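Local coordinates for pyruvate formate-lyase 2 (Archaeoglobus fulgidus, PDB 2F3O), which belongs to the glycyl radical enzymes and probably has lyase activity, although its physiological substrate and reaction are not established, at residues 332-337 and 368-373; 396-401 and 721-726. All coordinates share one frame; numbering follows the deposited sequence.

Interaction 1: 332-337 and 368-373; sequences NQAVTI and NVHVRI
V335 is bonded to 368-373 through both its backbone N and its O: the N donates to N368 O at 3.0 Å, and the O accepts from H370 N at 2.8 Å. The same alternation carries on to I337, whose N meets H370 O and whose O receives R372 N, while N368 N closes the start of the row on Q333 O. Side chains follow the parallel register. On one face V335 CG1 rests 3.8 Å from V369 CB, the two valines side by side, and the side chains of I337 and V371 cross at an angle, CG1 to CG1 4.0 Å. I337 also packs on helix 350-362. The other face, with A334, T336, N368 and H370, is more polar. Here A334 CB touches CE1 of H370 at 3.6 Å, and the imidazole, with CG turned beside its own backbone N (chi1 -66°), has N368 O over its centre. The hydroxyl of T423, bonded to H370 ND1 and to T336 OG1, helps hold the ring's rotation. N368 is held by its amide, ND2 on G752 O and OD1 on R749. Strand 334-338, helix 350-362 and strand 368-373 thus form a beta-alpha-beta unit, with N368 at the predicted glycyl radical loop.

Interaction 2: 396-401 and 721-726; sequences LALFFD and MHVQFN
The imidazole of H722 and the phenyl ring of F399 lie side by side on one face of the antiparallel pair, neither stacked nor edge-to-face: their planes are 59° apart and their centroids 5.2 Å. H722 reaches F399 with one corner, CD2 sitting over a face of the phenyl ring, offset toward its rim and 3.8 Å from F399 CZ. With CG anti to the backbone N (chi1 152°), the imidazole lies along the strand pair, so that A397 CB meets its edge, 3.9 Å from NE2. The far nitrogen, ND1, is taken by L691 N, which limits rotation of the ring. On the opposite face, that of L398 and V723, the packing is apolar. These two point the same way, L398 CB being 3.8 Å from V723 CG1, and the same methyl is approached by F400, whose ring presents its edge with CE1 at 3.7 Å. F725 offers an edge to L398 CD1 from further along. Helices 379-390 and 704-717 cover this side, the first touching L398 and F725, the second L398, F400 and F725. Between the two layers run the backbone bonds. L398 and V723 form a hydrogen-bonded pair, L398 N to V723 O at 2.8 Å and V723 N back to L398 O, and F400 N adds a bond to M721 O. This antiparallel pairing stitches the glycine radical family region to the pyruvate formate lyase-like region, consistent with the seam between the two parallel halves of the ten-stranded alpha/beta barrel of glycyl radical enzymes.

Interactions 1 and 2 are the first and third pairings across one mixed five-stranded sheet, their centres about 10 Å apart, joined by the pairing of 368-373 with 396-400. The join includes probable backbone hydrogen bonds, V371 N to A397 O and F399 N to V371 O, each 2.8 Å. Side chains continue across it on both faces: H370 CG meets F399 CE1 at 3.4 Å, and I373 CD1 packs on F400 CE2. R372 NE, from interaction 1, makes a salt bridge with D401 OD1, from interaction 2. R749, which bonds N368 and Q724, ties both to the loop of the predicted radical residue G752; a glycerol, probably from crystallisation, is bonded to N332.

Interaction 1: 332-337 and 368-373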
# COMPACT_ATOMS: atom_id res chain seq x y z
N ASN A 332 -5.01 38.90 5.83
CA ASN A 332 -5.85 38.40 4.76
C ASN A 332 -6.74 37.22 5.05
O ASN A 332 -6.69 36.22 4.34
CB ASN A 332 -5.07 38.24 3.47
CG ASN A 332 -4.66 39.56 2.90
OD1 ASN A 332 -5.52 40.35 2.58
ND2 ASN A 332 -3.37 39.82 2.83
N GLN A 333 -7.56 37.35 6.09
CA GLN A 333 -8.66 36.43 6.30
C GLN A 333 -9.62 36.65 5.16
O GLN A 333 -10.33 37.63 5.14
CB GLN A 333 -9.38 36.71 7.61
CG GLN A 333 -8.62 36.30 8.84
CD GLN A 333 -9.13 36.98 10.08
OE1 GLN A 333 -10.20 36.64 10.59
NE2 GLN A 333 -8.38 37.94 10.58
N ALA A 334 -9.63 35.74 4.21
CA ALA A 334 -10.42 35.93 3.02
C ALA A 334 -11.84 35.41 3.14
O ALA A 334 -12.14 34.57 3.97
CB ALA A 334 -9.75 35.31 1.84
N VAL A 335 -12.71 35.89 2.28
CA VAL A 335 -14.07 35.43 2.29
C VAL A 335 -14.43 35.22 0.81
O VAL A 335 -14.01 36.02 -0.03
CB VAL A 335 -14.95 36.47 3.06
CG1 VAL A 335 -15.71 37.43 2.16
CG2 VAL A 335 -15.85 35.77 4.07
N THR A 336 -15.12 34.12 0.48
CA THR A 336 -15.49 33.84 -0.92
C THR A 336 -17.00 33.88 -1.15
O THR A 336 -17.74 33.10 -0.56
CB THR A 336 -14.97 32.47 -1.41
OG1 THR A 336 -13.59 32.33 -1.07
CG2 THR A 336 -15.15 32.29 -2.91
N ILE A 337 -17.45 34.80 -2.00
CA ILE A 337 -18.86 34.88 -2.36
C ILE A 337 -19.10 34.64 -3.85
O ILE A 337 -18.21 34.84 -4.68
CB ILE A 337 -19.51 36.25 -1.93
CG1 ILE A 337 -18.94 37.43 -2.72
CG2 ILE A 337 -19.34 36.48 -0.44
CD1 ILE A 337 -19.47 38.77 -2.25
N ASN A 368 -10.53 40.04 3.14
CA ASN A 368 -10.22 40.13 1.75
C ASN A 368 -11.38 39.52 1.03
O ASN A 368 -11.51 38.31 1.02
CB ASN A 368 -8.95 39.38 1.41
CG ASN A 368 -8.29 39.91 0.17
OD1 ASN A 368 -8.92 40.63 -0.60
ND2 ASN A 368 -7.03 39.59 -0.02
N VAL A 369 -12.25 40.34 0.47
CA VAL A 369 -13.44 39.77 -0.18
C VAL A 369 -13.26 39.37 -1.65
O VAL A 369 -12.86 40.16 -2.51
CB VAL A 369 -14.73 40.52 0.18
CG1 VAL A 369 -14.39 41.76 0.97
CG2 VAL A 369 -15.60 40.77 -1.03
N HIS A 370 -13.56 38.10 -1.91
CA HIS A 370 -13.29 37.49 -3.18
C HIS A 370 -14.56 37.07 -3.84
O HIS A 370 -15.33 36.30 -3.28
CB HIS A 370 -12.42 36.28 -2.98
CG HIS A 370 -11.05 36.60 -2.48
ND1 HIS A 370 -10.25 35.67 -1.86
CD2 HIS A 370 -10.34 37.75 -2.52
CE1 HIS A 370 -9.10 36.22 -1.54
NE2 HIS A 370 -9.12 37.49 -1.93
N VAL A 371 -14.81 37.60 -5.03
CA VAL A 371 -16.07 37.36 -5.71
C VAL A 371 -15.85 36.48 -6.92
O VAL A 371 -15.16 36.86 -7.86
CB VAL A 371 -16.76 38.68 -6.14
CG1 VAL A 371 -18.20 38.42 -6.48
CG2 VAL A 371 -16.67 39.72 -5.05
N ARG A 372 -16.44 35.29 -6.88
CA ARG A 372 -16.46 34.40 -8.03
C ARG A 372 -17.58 34.81 -9.00
O ARG A 372 -18.75 34.95 -8.62
CB ARG A 372 -16.68 32.95 -7.58
CG ARG A 372 -15.47 32.25 -6.98
CD ARG A 372 -15.82 30.80 -6.58
NE ARG A 372 -16.51 30.08 -7.65
CZ ARG A 372 -16.85 28.80 -7.62
NH1 ARG A 372 -16.52 28.06 -6.57
NH2 ARG A 372 -17.48 28.24 -8.64
N ILE A 373 -17.20 35.04 -10.25
CA ILE A 373 -18.18 35.26 -11.29
C ILE A 373 -17.88 34.36 -12.47
O ILE A 373 -16.75 33.89 -12.65
CB ILE A 373 -18.21 36.70 -11.78
CG1 ILE A 373 -16.81 37.20 -12.06
CG2 ILE A 373 -18.84 37.62 -10.75
CD1 ILE A 373 -16.80 38.66 -12.32

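Interaction 2: 396-401 and 721-726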
# COMPACT_ATOMS: atom_id res chain seq x y z
N LEU A 396 -12.46 44.70 -3.46
CA LEU A 396 -13.03 43.52 -4.10
C LEU A 396 -11.98 42.86 -4.96
O LEU A 396 -11.07 43.52 -5.45
CB LEU A 396 -14.18 43.93 -5.02
CG LEU A 396 -15.62 43.63 -4.62
CD1 LEU A 396 -15.80 43.82 -3.15
CD2 LEU A 396 -16.59 44.51 -5.40
N ALA A 397 -12.09 41.55 -5.15
CA ALA A 397 -11.30 40.89 -6.18
C ALA A 397 -12.22 39.99 -6.96
O ALA A 397 -13.13 39.38 -6.38
CB ALA A 397 -10.20 40.09 -5.58
N LEU A 398 -12.00 39.91 -8.26
CA LEU A 398 -12.87 39.15 -9.13
C LEU A 398 -12.19 37.89 -9.63
O LEU A 398 -11.07 37.94 -10.13
CB LEU A 398 -13.34 40.02 -10.30
CG LEU A 398 -14.24 41.18 -9.85
CD1 LEU A 398 -14.54 42.08 -11.01
CD2 LEU A 398 -15.53 40.65 -9.24
N PHE A 399 -12.86 36.76 -9.47
CA PHE A 399 -12.29 35.47 -9.85
C PHE A 399 -13.17 34.82 -10.91
O PHE A 399 -14.38 34.65 -10.72
CB PHE A 399 -12.20 34.57 -8.62
CG PHE A 399 -11.14 34.98 -7.64
CD1 PHE A 399 -11.36 36.00 -6.73
CD2 PHE A 399 -9.92 34.34 -7.61
CE1 PHE A 399 -10.38 36.37 -5.85
CE2 PHE A 399 -8.94 34.70 -6.71
CZ PHE A 399 -9.18 35.71 -5.83
N PHE A 400 -12.56 34.44 -12.03
CA PHE A 400 -13.33 33.94 -13.17
C PHE A 400 -13.35 32.42 -13.19
O PHE A 400 -12.30 31.80 -13.36
CB PHE A 400 -12.80 34.56 -14.46
CG PHE A 400 -12.91 36.07 -14.48
CD1 PHE A 400 -11.85 36.88 -14.11
CD2 PHE A 400 -14.12 36.69 -14.80
CE1 PHE A 400 -11.97 38.26 -14.09
CE2 PHE A 400 -14.24 38.08 -14.78
CZ PHE A 400 -13.17 38.86 -14.42
N ASP A 401 -14.53 31.85 -12.99
CA ASP A 401 -14.70 30.41 -12.77
C ASP A 401 -14.12 29.50 -13.85
O ASP A 401 -13.46 28.51 -13.55
CB ASP A 401 -16.18 30.06 -12.60
CG ASP A 401 -16.67 30.32 -11.22
OD1 ASP A 401 -15.84 30.65 -10.35
OD2 ASP A 401 -17.89 30.19 -10.99
N MET A 721 -7.86 34.97 -15.16
CA MET A 721 -8.23 34.24 -13.95
C MET A 721 -8.76 35.20 -12.90
O MET A 721 -9.82 34.98 -12.31
CB MET A 721 -7.05 33.46 -13.38
CG MET A 721 -7.42 32.60 -12.17
SD MET A 721 -6.13 31.44 -11.64
CE MET A 721 -6.13 30.27 -12.99
N HIS A 722 -8.02 36.27 -12.69
CA HIS A 722 -8.35 37.18 -11.62
C HIS A 722 -8.13 38.62 -12.07
O HIS A 722 -7.20 38.90 -12.81
CB HIS A 722 -7.52 36.81 -10.38
CG HIS A 722 -7.23 37.93 -9.44
ND1 HIS A 722 -6.18 38.80 -9.63
CD2 HIS A 722 -7.81 38.29 -8.27
CE1 HIS A 722 -6.14 39.67 -8.64
NE2 HIS A 722 -7.12 39.38 -7.80
N VAL A 723 -9.02 39.52 -11.67
CA VAL A 723 -8.81 40.94 -11.89
C VAL A 723 -9.24 41.69 -10.65
O VAL A 723 -10.16 41.26 -9.95
CB VAL A 723 -9.56 41.45 -13.17
CG1 VAL A 723 -11.07 41.61 -12.94
CG2 VAL A 723 -8.95 42.74 -13.67
N GLN A 724 -8.55 42.78 -10.34
CA GLN A 724 -8.99 43.67 -9.28
C GLN A 724 -8.74 45.12 -9.68
O GLN A 724 -7.78 45.44 -10.40
CB GLN A 724 -8.29 43.35 -7.97
CG GLN A 724 -6.80 43.50 -8.04
CD GLN A 724 -6.15 43.30 -6.72
OE1 GLN A 724 -6.75 42.76 -5.79
NE2 GLN A 724 -4.90 43.73 -6.62
N PHE A 725 -9.60 46.00 -9.19
CA PHE A 725 -9.57 47.39 -9.61
C PHE A 725 -9.27 48.40 -8.52
O PHE A 725 -9.64 48.24 -7.36
CB PHE A 725 -10.91 47.75 -10.20
CG PHE A 725 -11.21 47.06 -11.49
CD1 PHE A 725 -12.20 46.07 -11.55
CD2 PHE A 725 -10.52 47.40 -12.65
CE1 PHE A 725 -12.49 45.45 -12.74
CE2 PHE A 725 -10.80 46.78 -13.85
CZ PHE A 725 -11.80 45.80 -13.90
N ASN A 726 -8.62 49.47 -8.93
CA ASN A 726 -8.41 50.63 -8.08
C ASN A 726 -8.95 51.89 -8.74
O ASN A 726 -8.63 52.18 -9.89
CB ASN A 726 -6.93 50.83 -7.81
CG ASN A 726 -6.49 50.17 -6.55
OD1 ASN A 726 -7.27 50.02 -5.60
ND2 ASN A 726 -5.23 49.77 -6.51